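Local structure of serine protease inhibitor 1 (3VWC) at residues V18-A23 / K60-A65; K31-L36 / G69-D74. The protein probably inhibits serine endopeptidases, as a beta-trefoil member of the I66 family of fungal peptidase inhibitors. All blocks are in the same frame, centred on the assembly; numbering follows the deposited sequence.

How the contacts relate
Contact 1 and contact 2 lie side by side in one part of the beta-trefoil, their centres about 7 Å apart, and their segments alternate along the chain. Contact 2 pairs strand 31-35 with strand 70-73 inside the sheet; the segments of contact 1 include strand 18-19, beside 31-35, and the start of strand 62-67, beside 70-73. Backbone atoms join the two contacts at both flanks: Gly19 O lies 2.8 Å from Arg34 N, and Pro63 O lies 2.9 Å from Asp74 N, each a probable hydrogen bond. The Arg20 side chain of contact 1 also packs on Lys31, Ile33 and Ala73 of contact 2, on both strands of the inner pair.

Contact 1: residues V18-A23 / K60-A65; sequences VGRPLA and KGAPVA
The flat guanidinium of Arg20 has Lys60 CB over one face, with NH1 3.6 Å from that carbon, while a water sits at its edge in the plane of the group. Ala62 CB comes in obliquely, 3.8 Å from Arg20 NH1. The water accepts from Arg20 NH1 at 2.8 Å and donates to Lys60 O at 2.8 Å, bridging the lysine's backbone to the arginine. Arg20 NH1 also bonds to Cys59 O, and NH2 forms a salt bridge with Glu24. The arginine chain bends at its third torsion (chi3 68°), whereas Lys60 runs straight beyond CG and crosses it obliquely, its CD 3.9 Å from Arg20 CB. The extended chain carries the ammonium to two successive carbonyls: Lys60 NZ donates to Arg20 O at 3.0 Å and to Pro21 O at 3.0 Å. Both bonds reach the oxygens from above the carbonyl plane, 62° out of it at Arg20 and 72° at Pro21, and use neither lone pair. The loop following strand 18-19 is thus tied to the turn that leads into strand 62-67. The two cations use different oxygens: Lys60 NZ the carbonyls of Arg20 and Pro21, the guanidinium Glu24, Cys59 O and the water. Lys60 NZ stays 6.0 Å from Arg20 NE, and the carbonyls round Lys60 and the carboxylate of Glu24 beside Arg20 would favour both charges.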
ATOM      1  N   VAL A  18      -0.755   7.207  -2.739  1.00 10.51           N
ATOM      2  CA  VAL A  18      -0.019   6.045  -3.198  0.80 10.52           C
ATOM      3  C   VAL A  18      -0.749   5.384  -4.387  1.00 11.79           C
ATOM      4  O   VAL A  18      -1.981   5.266  -4.360  1.00 11.32           O
ATOM      5  CB  VAL A  18       0.043   5.080  -1.996  0.80 10.34           C
ATOM      6  CG1 VAL A  18       0.692   3.762  -2.372  0.80 13.27           C
ATOM      7  CG2 VAL A  18       0.768   5.772  -0.832  0.80 11.70           C
ATOM      8  N   GLY A  19      -0.019   5.017  -5.440  1.00 11.09           N
ATOM      9  CA  GLY A  19      -0.673   4.314  -6.542  1.00  9.93           C
ATOM     10  C   GLY A  19       0.177   4.414  -7.792  1.00 11.19           C
ATOM     11  O   GLY A  19       1.410   4.315  -7.721  1.00 12.21           O
ATOM     12  N   ARG A  20      -0.474   4.573  -8.950  1.00 10.45           N
ATOM     13  CA  ARG A  20       0.211   4.505 -10.222  1.00 12.97           C
ATOM     14  C   ARG A  20       0.023   5.817 -10.945  1.00 12.85           C
ATOM     15  O   ARG A  20      -1.062   6.400 -10.919  1.00 16.16           O
ATOM     16  CB  ARG A  20      -0.303   3.298 -11.016  1.00 12.40           C
ATOM     17  CG  ARG A  20       0.160   1.957 -10.475  1.00 12.41           C
ATOM     18  CD  ARG A  20      -0.675   0.766 -10.979  1.00 14.44           C
ATOM     19  NE  ARG A  20      -0.461   0.564 -12.430  1.00 15.32           N
ATOM     20  CZ  ARG A  20      -1.140  -0.315 -13.167  1.00 16.65           C
ATOM     21  NH1 ARG A  20      -2.096  -1.070 -12.639  1.00 21.39           N
ATOM     22  NH2 ARG A  20      -0.884  -0.408 -14.474  1.00 18.43           N
ATOM     23  N   PRO A  21       1.086   6.280 -11.635  1.00 16.36           N
ATOM     24  CA  PRO A  21       1.021   7.583 -12.317  1.00 18.57           C
ATOM     25  C   PRO A  21       0.276   7.485 -13.652  1.00 18.91           C
ATOM     26  O   PRO A  21      -0.075   6.386 -14.071  1.00 18.73           O
ATOM     27  CB  PRO A  21       2.500   7.884 -12.595  1.00 17.62           C
ATOM     28  CG  PRO A  21       3.114   6.567 -12.792  1.00 20.87           C
ATOM     29  CD  PRO A  21       2.413   5.661 -11.746  1.00 16.07           C
ATOM     30  N   LEU A  22       0.050   8.642 -14.299  1.00 21.10           N
ATOM     31  CA  LEU A  22      -0.709   8.696 -15.561  1.00 25.44           C
ATOM     32  C   LEU A  22       0.067   8.016 -16.698  1.00 23.90           C
ATOM     33  O   LEU A  22      -0.522   7.284 -17.486  1.00 28.73           O
ATOM     34  CB  LEU A  22      -1.048  10.153 -15.935  1.00 28.95           C
ATOM     35  CG  LEU A  22      -2.086  10.340 -17.058  1.00 38.36           C
ATOM     36  CD1 LEU A  22      -3.488   9.935 -16.588  1.00 43.26           C
ATOM     37  CD2 LEU A  22      -2.084  11.778 -17.609  1.00 40.25           C
ATOM     38  N   ALA A  23       1.386   8.166 -16.725  1.00 24.57           N
ATOM     39  CA  ALA A  23       2.182   7.566 -17.807  1.00 26.89           C
ATOM     40  C   ALA A  23       2.821   6.260 -17.379  1.00 23.76           C
ATOM     41  O   ALA A  23       3.685   6.256 -16.507  1.00 24.70           O
ATOM     42  CB  ALA A  23       3.262   8.521 -18.287  1.00 27.83           C
ATOM     43  N   LYS A  60      -5.434   0.532 -10.112  1.00 17.83           N
ATOM     44  CA  LYS A  60      -5.790   0.571 -11.529  1.00 18.77           C
ATOM     45  C   LYS A  60      -6.066  -0.832 -12.090  1.00 20.73           C
ATOM     46  O   LYS A  60      -5.679  -1.174 -13.212  1.00 21.39           O
ATOM     47  CB  LYS A  60      -4.721   1.329 -12.320  1.00 21.36           C
ATOM     48  CG  LYS A  60      -4.738   2.793 -11.937  1.00 21.49           C
ATOM     49  CD  LYS A  60      -3.739   3.621 -12.738  1.00 23.04           C
ATOM     50  CE  LYS A  60      -3.788   5.100 -12.344  1.00 25.36           C
ATOM     51  NZ  LYS A  60      -2.888   5.965 -13.221  1.00 25.56           N
ATOM     52  N   GLY A  61      -6.729  -1.653 -11.282  1.00 20.29           N
ATOM     53  CA  GLY A  61      -7.328  -2.881 -11.780  1.00 21.08           C
ATOM     54  C   GLY A  61      -6.425  -4.078 -11.604  1.00 19.66           C
ATOM     55  O   GLY A  61      -6.762  -5.175 -12.016  1.00 21.74           O
ATOM     56  N   ALA A  62      -5.197  -3.851 -11.124  1.00 14.67           N
ATOM     57  CA  ALA A  62      -4.255  -4.942 -10.935  1.00 13.71           C
ATOM     58  C   ALA A  62      -3.954  -5.182  -9.453  1.00 12.15           C
ATOM     59  O   ALA A  62      -3.702  -4.201  -8.703  1.00 14.05           O
ATOM     60  CB  ALA A  62      -2.949  -4.687 -11.692  1.00 17.07           C
ATOM     61  N   PRO A  63      -3.808  -6.452  -9.060  1.00 14.14           N
ATOM     62  CA  PRO A  63      -3.583  -6.710  -7.631  1.00 13.41           C
ATOM     63  C   PRO A  63      -2.115  -6.441  -7.336  1.00 13.63           C
ATOM     64  O   PRO A  63      -1.267  -6.658  -8.199  1.00 13.78           O
ATOM     65  CB  PRO A  63      -3.905  -8.212  -7.485  1.00 15.72           C
ATOM     66  CG  PRO A  63      -3.598  -8.811  -8.850  1.00 13.98           C
ATOM     67  CD  PRO A  63      -4.041  -7.704  -9.821  1.00 13.66           C
ATOM     68  N   VAL A  64      -1.790  -5.977  -6.126  1.00 10.43           N
ATOM     69  CA  VAL A  64      -0.402  -5.698  -5.789  1.00 11.65           C
ATOM     70  C   VAL A  64       0.272  -6.796  -4.989  1.00 12.30           C
ATOM     71  O   VAL A  64      -0.396  -7.582  -4.266  1.00 11.58           O
ATOM     72  CB  VAL A  64      -0.249  -4.306  -5.114  1.00 10.51           C
ATOM     73  CG1 VAL A  64      -0.883  -3.207  -5.911  1.00 11.63           C
ATOM     74  CG2 VAL A  64      -0.942  -4.237  -3.728  1.00 13.02           C
ATOM     75  N   ALA A  65       1.584  -6.907  -5.137  1.00 12.26           N
ATOM     76  CA  ALA A  65       2.350  -7.981  -4.606  1.00 13.09           C
ATOM     77  C   ALA A  65       3.788  -7.503  -4.440  1.00 12.16           C
ATOM     78  O   ALA A  65       4.221  -6.574  -5.157  1.00 10.72           O
ATOM     79  CB  ALA A  65       2.264  -9.187  -5.583  1.00 13.16           C
TER
HETATM   80  O   HOH W   1      -3.581  -2.574 -14.451  1.00 31.58           O

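Contact 2: residues K31-L36 / G69-D74; sequences KRIRVL and GKLFAD
In the beta-trefoil of this inhibitor, strands 31-35 and 70-73 are antiparallel neighbours, joined by a short run of backbone bonds. Lys31 and Ala73 form a hydrogen-bonded pair: Lys31 N gives to Ala73 O at 3.0 Å, and Ala73 N gives to Lys31 O at 2.7 Å. Arg32 and Phe72 follow as a non-hydrogen-bonded pair, after which Ile33 N donates to Leu71 O at 3.1 Å. Lys31 O also receives a CA-H...O contact from Phe72 CA. Ile33, Leu71 and Ala73 make the apolar part of the contact, all buried. Ile33 sets CG2 anti to its backbone N and CG1 beside it; this torsion (chi1 -61°) directs Ile33 CG2 to Leu71 CD2, 3.8 Å away, and the CG1 branch to Ala73, where Ile33 CD1 lies 4.2 Å from Ala73 CB. The leucine and isoleucine cross at a slant, and Val64 of strand 62-67 touches both. Lys31 shares a sheet face with Ala73, but its chain turns away, and NZ bonds to the carbonyls of Ser27 and Leu29. Farther out, Arg32 and Phe72 lie side by side and point the same way. The planes of the Arg32 guanidinium and the Phe72 ring stand nearly perpendicular, 88° apart, and the aliphatic part of the arginine makes the touch, with Arg32 CG 4.0 Å from Phe72 CE1.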
ATOM      1  N   LYS A  31       4.210  -3.206 -12.526  1.00 12.85           N
ATOM      2  CA  LYS A  31       4.279  -1.755 -12.508  1.00 13.28           C
ATOM      3  C   LYS A  31       4.530  -1.277 -11.090  1.00 14.55           C
ATOM      4  O   LYS A  31       3.877  -1.759 -10.131  1.00 11.38           O
ATOM      5  CB  LYS A  31       2.999  -1.138 -13.049  1.00 13.13           C
ATOM      6  CG  LYS A  31       2.725  -1.496 -14.542  1.00 15.22           C
ATOM      7  CD  LYS A  31       3.694  -0.719 -15.441  1.00 14.62           C
ATOM      8  CE  LYS A  31       3.509  -1.185 -16.910  1.00 20.90           C
ATOM      9  NZ  LYS A  31       4.327  -2.419 -17.243  1.00 19.53           N
ATOM     10  N   ARG A  32       5.379  -0.261 -10.930  1.00 11.27           N
ATOM     11  CA  ARG A  32       5.706   0.216  -9.574  0.50 10.01           C
ATOM     12  C   ARG A  32       4.521   0.918  -8.949  1.00  8.81           C
ATOM     13  O   ARG A  32       3.854   1.763  -9.576  1.00 11.09           O
ATOM     14  CB  ARG A  32       6.888   1.182  -9.608  0.50  9.47           C
ATOM     15  CG  ARG A  32       8.243   0.519  -9.813  0.50  5.36           C
ATOM     16  CD  ARG A  32       9.345   1.618  -9.893  0.50  6.61           C
ATOM     17  NE  ARG A  32      10.620   1.056 -10.321  0.50  9.34           N
ATOM     18  CZ  ARG A  32      11.825   1.613 -10.135  0.50  9.32           C
ATOM     19  NH1 ARG A  32      11.996   2.762  -9.439  0.50  6.10           N
ATOM     20  NH2 ARG A  32      12.881   0.946 -10.563  0.50  3.79           N
ATOM     21  N   ILE A  33       4.319   0.602  -7.667  1.00  8.68           N
ATOM     22  CA  ILE A  33       3.438   1.405  -6.847  1.00  8.14           C
ATOM     23  C   ILE A  33       4.251   2.489  -6.188  1.00  9.37           C
ATOM     24  O   ILE A  33       5.312   2.228  -5.666  1.00 10.07           O
ATOM     25  CB  ILE A  33       2.683   0.551  -5.784  1.00  7.09           C
ATOM     26  CG1 ILE A  33       1.781  -0.522  -6.443  1.00 10.26           C
ATOM     27  CG2 ILE A  33       1.857   1.482  -4.877  1.00 10.47           C
ATOM     28  CD1 ILE A  33       0.771   0.018  -7.408  1.00 15.25           C
ATOM     29  N   ARG A  34       3.794   3.725  -6.350  1.00 10.81           N
ATOM     30  CA  ARG A  34       4.627   4.883  -5.988  1.00 10.21           C
ATOM     31  C   ARG A  34       3.918   5.849  -5.030  1.00 10.02           C
ATOM     32  O   ARG A  34       2.682   5.893  -4.947  1.00 12.88           O
ATOM     33  CB  ARG A  34       5.074   5.645  -7.235  1.00  9.89           C
ATOM     34  CG  ARG A  34       5.609   4.790  -8.372  1.00 10.84           C
ATOM     35  CD  ARG A  34       5.709   5.667  -9.636  1.00 11.49           C
ATOM     36  NE  ARG A  34       6.110   4.883 -10.796  1.00 12.34           N
ATOM     37  CZ  ARG A  34       7.358   4.798 -11.230  1.00 13.24           C
ATOM     38  NH1 ARG A  34       8.344   5.383 -10.551  1.00 11.92           N
ATOM     39  NH2 ARG A  34       7.637   4.127 -12.345  1.00 14.69           N
ATOM     40  N   VAL A  35       4.703   6.732  -4.391  1.00 11.39           N
ATOM     41  CA  VAL A  35       4.090   7.951  -3.893  0.50  9.79           C
ATOM     42  C   VAL A  35       3.949   8.956  -5.033  1.00 12.77           C
ATOM     43  O   VAL A  35       4.847   9.077  -5.863  1.00 13.56           O
ATOM     44  CB  VAL A  35       4.830   8.569  -2.693  0.50 14.01           C
ATOM     45  CG1 VAL A  35       4.472   7.809  -1.374  0.50 10.52           C
ATOM     46  CG2 VAL A  35       6.316   8.642  -2.941  0.50 12.01           C
ATOM     47  N   LEU A  36       2.773   9.558  -5.139  1.00 12.54           N
ATOM     48  CA  LEU A  36       2.411  10.335  -6.353  1.00 13.35           C
ATOM     49  C   LEU A  36       2.461  11.832  -6.111  1.00 16.87           C
ATOM     50  O   LEU A  36       2.022  12.287  -5.076  1.00 16.29           O
ATOM     51  CB  LEU A  36       0.997   9.932  -6.806  1.00 15.83           C
ATOM     52  CG  LEU A  36       0.892   8.435  -7.161  1.00 17.13           C
ATOM     53  CD1 LEU A  36      -0.544   8.008  -7.444  1.00 13.38           C
ATOM     54  CD2 LEU A  36       1.762   8.087  -8.385  1.00 16.49           C
ATOM     55  N   GLY A  69      11.637  -6.735  -2.380  1.00 15.29           N
ATOM     56  CA  GLY A  69      11.585  -5.638  -1.417  1.00 14.70           C
ATOM     57  C   GLY A  69      10.757  -4.431  -1.803  1.00 12.53           C
ATOM     58  O   GLY A  69      10.805  -3.410  -1.130  1.00 11.81           O
ATOM     59  N   LYS A  70      10.092  -4.515  -2.943  1.00 10.78           N
ATOM     60  CA  LYS A  70       9.277  -3.413  -3.451  1.00  9.69           C
ATOM     61  C   LYS A  70       7.896  -3.840  -3.806  1.00  8.82           C
ATOM     62  O   LYS A  70       7.596  -5.021  -4.066  1.00 11.23           O
ATOM     63  CB  LYS A  70       9.966  -2.783  -4.688  1.00 12.71           C
ATOM     64  CG  LYS A  70      11.446  -2.438  -4.438  1.00 13.37           C
ATOM     65  CD  LYS A  70      11.616  -1.174  -3.608  1.00 22.14           C
ATOM     66  CE  LYS A  70      13.072  -0.685  -3.636  1.00 25.20           C
ATOM     67  NZ  LYS A  70      13.435  -0.079  -4.942  1.00 37.99           N
ATOM     68  N   LEU A  71       7.023  -2.836  -3.862  1.00  6.99           N
ATOM     69  CA  LEU A  71       5.588  -3.084  -4.140  1.00  8.22           C
ATOM     70  C   LEU A  71       5.206  -2.834  -5.588  1.00 11.47           C
ATOM     71  O   LEU A  71       5.496  -1.757  -6.129  1.00  9.30           O
ATOM     72  CB  LEU A  71       4.735  -2.204  -3.211  1.00  9.78           C
ATOM     73  CG  LEU A  71       3.243  -2.431  -3.318  1.00 10.27           C
ATOM     74  CD1 LEU A  71       2.856  -3.841  -2.848  1.00 10.84           C
ATOM     75  CD2 LEU A  71       2.507  -1.371  -2.474  1.00  9.50           C
ATOM     76  N   PHE A  72       4.630  -3.851  -6.255  1.00 10.95           N
ATOM     77  CA  PHE A  72       4.212  -3.692  -7.678  1.00 10.83           C
ATOM     78  C   PHE A  72       2.772  -4.094  -7.891  1.00 11.12           C
ATOM     79  O   PHE A  72       2.261  -4.913  -7.130  1.00 13.70           O
ATOM     80  CB  PHE A  72       5.015  -4.625  -8.575  1.00 11.67           C
ATOM     81  CG  PHE A  72       6.502  -4.323  -8.623  1.00  9.40           C
ATOM     82  CD1 PHE A  72       7.016  -3.653  -9.737  1.00 10.42           C
ATOM     83  CD2 PHE A  72       7.390  -4.884  -7.718  1.00  9.72           C
ATOM     84  CE1 PHE A  72       8.407  -3.472  -9.838  1.00 10.07           C
ATOM     85  CE2 PHE A  72       8.796  -4.756  -7.808  1.00 11.06           C
ATOM     86  CZ  PHE A  72       9.317  -4.060  -8.912  1.00  8.22           C
ATOM     87  N   ALA A  73       2.173  -3.558  -8.941  1.00 10.00           N
ATOM     88  CA  ALA A  73       0.975  -4.120  -9.534  1.00 10.15           C
ATOM     89  C   ALA A  73       1.325  -5.238 -10.517  1.00 13.27           C
ATOM     90  O   ALA A  73       2.272  -5.117 -11.337  1.00 14.99           O
ATOM     91  CB  ALA A  73       0.164  -3.058 -10.160  1.00 10.45           C
ATOM     92  N   ASP A  74       0.622  -6.368 -10.374  1.00 15.84           N
ATOM     93  CA  ASP A  74       0.886  -7.569 -11.206  0.70 17.89           C
ATOM     94  C   ASP A  74      -0.027  -7.508 -12.422  1.00 19.67           C
ATOM     95  O   ASP A  74      -1.255  -7.597 -12.314  1.00 17.63           O
ATOM     96  CB  ASP A  74       0.667  -8.867 -10.408  0.70 15.04           C
ATOM     97  CG  ASP A  74       1.013 -10.148 -11.192  0.70 13.06           C
ATOM     98  OD1 ASP A  74       1.552 -10.054 -12.322  0.70 15.24           O
ATOM     99  OD2 ASP A  74       0.639 -11.244 -10.674  0.70 15.07           O
TER